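Local coordinates for flavin reductase (Uncultured bacterium, PDB 5CHO), which probably reduces flavin adenine dinucleotide to supply the reduced flavin used by its partner tryptophan halogenase in a bacterial two-component system, at residues A150-R153 / A154-A157. Residues are numbered along the deposited sequence; the frame is centred on the assembly and turned at random.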
loop_
_atom_site.group_PDB
_atom_site.type_symbol
_atom_site.label_atom_id
_atom_site.label_comp_id
_atom_site.label_asym_id
_atom_site.label_seq_id
_atom_site.Cartn_x
_atom_site.Cartn_y
_atom_site.Cartn_z
ATOM N N ALA A 150 2.874 12.469 13.013
ATOM C CA ALA A 150 3.947 13.444 12.941
ATOM C C ALA A 150 4.949 12.960 11.913
ATOM O O ALA A 150 5.288 11.779 11.889
ATOM C CB ALA A 150 4.604 13.621 14.285
ATOM N N LEU A 151 5.429 13.865 11.069
ATOM C CA LEU A 151 6.368 13.481 10.034
ATOM C C LEU A 151 7.688 13.042 10.664
ATOM O O LEU A 151 8.352 13.806 11.364
ATOM C CB LEU A 151 6.574 14.633 9.048
ATOM C CG LEU A 151 7.570 14.392 7.911
ATOM C CD1 LEU A 151 7.183 13.159 7.108
ATOM C CD2 LEU A 151 7.645 15.615 7.010
ATOM N N TRP A 152 8.051 11.795 10.387
ATOM C CA TRP A 152 9.236 11.152 10.939
ATOM C C TRP A 152 10.361 11.397 9.953
ATOM O O TRP A 152 11.383 11.999 10.288
ATOM C CB TRP A 152 8.960 9.654 11.140
ATOM C CG TRP A 152 9.952 8.830 11.943
ATOM C CD1 TRP A 152 10.144 8.856 13.297
ATOM C CD2 TRP A 152 10.818 7.799 11.439
ATOM N NE1 TRP A 152 11.093 7.927 13.660
ATOM C CE2 TRP A 152 11.524 7.268 12.539
ATOM C CE3 TRP A 152 11.074 7.284 10.162
ATOM C CZ2 TRP A 152 12.472 6.251 12.400
ATOM C CZ3 TRP A 152 12.016 6.274 10.026
ATOM C CH2 TRP A 152 12.703 5.769 11.140
ATOM N N ARG A 153 10.138 10.957 8.719
ATOM C CA ARG A 153 11.089 11.172 7.640
ATOM C C ARG A 153 10.404 11.274 6.293
ATOM O O ARG A 153 9.317 10.735 6.080
ATOM C CB ARG A 153 12.124 10.048 7.619
ATOM C CG ARG A 153 13.033 10.120 8.816
ATOM C CD ARG A 153 14.174 9.146 8.828
ATOM N NE ARG A 153 14.694 9.087 10.191
ATOM C CZ ARG A 153 15.617 8.238 10.624
ATOM N NH1 ARG A 153 16.156 7.344 9.803
ATOM N NH2 ARG A 153 16.004 8.291 11.892
ATOM N N ALA A 154 11.072 11.978 5.390
ATOM C CA ALA A 154 10.649 12.081 4.012
ATOM C C ALA A 154 11.799 11.548 3.180
ATOM O O ALA A 154 12.895 12.106 3.201
ATOM C CB ALA A 154 10.311 13.529 3.648
ATOM N N TYR A 155 11.542 10.470 2.445
ATOM C CA TYR A 155 12.586 9.778 1.694
ATOM C C TYR A 155 12.393 10.007 0.206
ATOM O O TYR A 155 11.265 10.005 -0.293
ATOM C CB TYR A 155 12.593 8.264 1.958
ATOM C CG TYR A 155 13.001 7.792 3.343
ATOM C CD1 TYR A 155 14.272 8.050 3.850
ATOM C CD2 TYR A 155 12.142 7.014 4.106
ATOM C CE1 TYR A 155 14.650 7.589 5.102
ATOM C CE2 TYR A 155 12.510 6.547 5.354
ATOM C CZ TYR A 155 13.766 6.834 5.845
ATOM O OH TYR A 155 14.134 6.363 7.084
ATOM N N ASP A 156 13.499 10.209 -0.496
ATOM C CA ASP A 156 13.461 10.351 -1.944
ATOM C C ASP A 156 12.999 9.051 -2.582
ATOM O O ASP A 156 13.354 7.965 -2.122
ATOM C CB ASP A 156 14.839 10.723 -2.495
ATOM C CG ASP A 156 15.312 12.083 -2.030
ATOM O OD1 ASP A 156 16.539 12.261 -1.880
ATOM O OD2 ASP A 156 14.463 12.972 -1.817
ATOM N N ALA A 157 12.201 9.167 -3.638
ATOM C CA ALA A 157 11.677 8.002 -4.335
ATOM C C ALA A 157 11.232 8.400 -5.741
ATOM O O ALA A 157 10.059 8.274 -6.094
ATOM C CB ALA A 157 10.529 7.381 -3.560
#
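Arg153 and Tyr155, two residues apart on strand 145-157, lay their side chains against each other, with the indole of Trp152 touching both. The aliphatic root of Arg153 makes a CH-pi contact with the tyrosine: CB sits over one face of the ring, 4.3 Å from the Tyr155 centroid and offset toward the rim. Farther out, Arg153 CD reaches the phenol oxygen, 3.3 Å from Tyr155 OH. With CG anti to its carbonyl carbon (chi1 -69°) and the chain extended from CG to NE, Arg153 runs past the ring and carries its guanidinium beyond it, the two planes 79° apart and so far from stacked; Arg153 NH1 ends 3.5 Å from Tyr155 OH. One face of that guanidinium instead receives Trp152 CH2, 3.8 Å above the plane and over its centre. Trp152 CZ3 meets the same phenol oxygen, 3.6 Å from Tyr155 OH.

A classic beta bulge sets up this grouping: Trp152 and Arg153 both face Val164 of strand 160-172, the hairpin partner in the antiparallel sheet of the flavin reductase-like domain, and both bond to its backbone. The bulge brings consecutive side chains to one side of the strand, where Tyr155 joins them. On the dimer interface, Tyr155 OH hydrogen-bonds to the backbone oxygen of Asp156 of the second subunit, and the two Tyr155 rings stack on each other. Replacing this tyrosine by alanine is likely to leave that carbonyl without its phenol partner, the neighbouring tyrosine without its stack, and the Arg153 methylenes without a ring face.

Within the strand, arginine and tryptophan both touch the phenol oxygen, neither hydrogen-bonded to it, although the guanidinium is close enough that it may polarise the hydroxyl, which serves the subunit interface.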